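Local coordinates for protein spermidine synthase (Corynebacterium glutamicum ATCC 13032, PDB 3GJY) that probably acts as a spermidine synthase in polyamine biosynthesis, transferring an aminopropyl group to putrescine on an AdoMet-methyltransferase-like fold, at residues Pro230-Arg235 / Pro270-Asp275. Sequence-based numbering, arbitrary orientation.
Sequences PMLKGR and PAQYKD
Leu232 meets Gln272 and Lys274 through a single methyl group, a worked example of how a hydrophobic branch can abut a polar pair without bonding to it. The backbones remain well separated, Leu232 CA and Gln272 CA being 10.3 Å apart, and the gap is spanned by side chains. Along the leucine, CB is 5.7 Å and CG 5.4 Å from Gln272 OE1, and the approach is completed by CD1. With CD1 anti to CA (chi2 -180°), this branch continues the line of the chain and reaches farthest out. The methyl stands 4.1 Å from Gln272 OE1 and 4.3 Å from Lys274 CE, so one branch touches an amide oxygen and an aliphatic carbon at van der Waals range. CD2 stays farther off than CD1 from 270-275. The leucine also touches Ala227, Leu206, and Trp278 and Phe282 of helix 276-282.

In the class I AdoMet-methyltransferase fold, a seven-stranded sheet ends in the order 5-7-6. Here strand 272-274 is added beyond it, antiparallel to 222-227, bonding through Gln272 to Ala227 and through Lys274 to Val225. Helix 229-232 belongs to the connection between the sixth and seventh strands.

The two polar chains lie on one side of strand 272-274, two residues apart. Gln272 runs extended beyond CG, whereas Lys274 folds at its second torsion (chi2 -64°), which swings its tip back toward the glutamine. Lys274 NZ then donates to Gln272 OE1 over 3.2 Å. The donor sits 60° out of the carbonyl plane, so the oxygen is approached from above. Lys274 also makes a cation-pi contact with Trp278. On the leucine's side, the helix closes in a Schellman motif at Gly234, with Arg235 N bonded to Pro230 O at 2.8 Å and Gly234 N to Met231 O at 2.9 Å.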
# COMPACT_ATOMS: atom_id res chain seq x y z
N PRO A 230 -15.26 1.62 12.03
CA PRO A 230 -16.46 2.41 11.66
C PRO A 230 -16.87 2.28 10.18
O PRO A 230 -18.03 2.50 9.85
CB PRO A 230 -16.01 3.85 11.92
CG PRO A 230 -14.99 3.73 13.00
CD PRO A 230 -14.21 2.49 12.59
N MSE A 231 -15.93 1.94 9.30
CA MSE A 231 -16.27 1.69 7.90
C MSE A 231 -17.00 0.35 7.74
O MSE A 231 -18.03 0.27 7.06
CB MSE A 231 -15.03 1.74 7.03
CG MSE A 231 -15.30 1.38 5.58
SE MSE A 231 -13.70 0.73 4.86
CE MSE A 231 -13.36 -0.67 6.16
N LEU A 232 -16.48 -0.69 8.39
CA LEU A 232 -17.18 -1.99 8.45
C LEU A 232 -18.60 -1.83 8.98
O LEU A 232 -19.51 -2.53 8.53
CB LEU A 232 -16.43 -2.98 9.33
CG LEU A 232 -15.11 -3.54 8.78
CD1 LEU A 232 -14.54 -4.50 9.81
CD2 LEU A 232 -15.28 -4.26 7.48
N LYS A 233 -18.76 -0.92 9.94
CA LYS A 233 -20.07 -0.65 10.56
C LYS A 233 -20.93 0.30 9.72
O LYS A 233 -22.01 0.71 10.16
CB LYS A 233 -19.90 -0.07 11.97
CG LYS A 233 -19.26 -1.02 12.97
CD LYS A 233 -19.03 -0.32 14.30
CE LYS A 233 -18.18 -1.19 15.19
NZ LYS A 233 -18.25 -0.78 16.62
N GLY A 234 -20.45 0.66 8.52
CA GLY A 234 -21.20 1.52 7.62
C GLY A 234 -21.31 2.99 8.00
O GLY A 234 -22.16 3.71 7.45
N ARG A 235 -20.47 3.45 8.91
CA ARG A 235 -20.55 4.82 9.42
C ARG A 235 -19.91 5.86 8.50
O ARG A 235 -20.35 7.01 8.45
CB ARG A 235 -19.90 4.95 10.79
CG ARG A 235 -20.65 4.30 11.94
CD ARG A 235 -19.71 4.23 13.11
NE ARG A 235 -20.41 3.97 14.36
CZ ARG A 235 -19.79 3.59 15.48
NH1 ARG A 235 -20.51 3.37 16.58
NH2 ARG A 235 -18.47 3.43 15.49
N PRO A 270 -8.48 3.01 16.31
CA PRO A 270 -8.11 1.63 16.64
C PRO A 270 -8.60 0.68 15.55
O PRO A 270 -9.74 0.74 15.14
CB PRO A 270 -8.83 1.36 17.97
CG PRO A 270 -9.95 2.33 17.98
CD PRO A 270 -9.39 3.58 17.32
N ALA A 271 -7.72 -0.15 15.05
CA ALA A 271 -8.11 -1.03 13.94
C ALA A 271 -8.15 -2.48 14.36
O ALA A 271 -7.75 -2.81 15.48
CB ALA A 271 -7.15 -0.87 12.78
N GLN A 272 -8.65 -3.34 13.47
CA GLN A 272 -8.84 -4.76 13.75
C GLN A 272 -8.12 -5.59 12.68
O GLN A 272 -8.22 -5.29 11.48
CB GLN A 272 -10.34 -5.11 13.71
CG GLN A 272 -11.13 -4.40 14.84
CD GLN A 272 -12.64 -4.42 14.69
OE1 GLN A 272 -13.20 -4.84 13.67
NE2 GLN A 272 -13.32 -3.90 15.72
N TYR A 273 -7.43 -6.63 13.12
CA TYR A 273 -6.87 -7.65 12.25
C TYR A 273 -7.90 -8.76 12.08
O TYR A 273 -8.48 -9.24 13.06
CB TYR A 273 -5.60 -8.24 12.87
CG TYR A 273 -5.04 -9.43 12.12
CD1 TYR A 273 -4.44 -9.27 10.87
CD2 TYR A 273 -5.15 -10.74 12.62
CE1 TYR A 273 -3.93 -10.35 10.17
CE2 TYR A 273 -4.63 -11.83 11.92
CZ TYR A 273 -4.03 -11.63 10.69
OH TYR A 273 -3.51 -12.69 9.97
N LYS A 274 -8.14 -9.16 10.83
CA LYS A 274 -9.09 -10.24 10.55
C LYS A 274 -8.37 -11.32 9.77
O LYS A 274 -7.72 -11.06 8.73
CB LYS A 274 -10.27 -9.73 9.71
CG LYS A 274 -11.03 -8.52 10.26
CD LYS A 274 -11.71 -8.81 11.59
CE LYS A 274 -12.75 -7.77 11.89
NZ LYS A 274 -13.21 -7.98 13.29
N ASP A 275 -8.52 -12.54 10.25
CA ASP A 275 -7.79 -13.67 9.69
C ASP A 275 -8.50 -14.23 8.46
O ASP A 275 -9.59 -13.76 8.06
CB ASP A 275 -7.47 -14.73 10.77
CG ASP A 275 -8.69 -15.51 11.29
OD1 ASP A 275 -9.80 -15.44 10.71
OD2 ASP A 275 -8.47 -16.24 12.28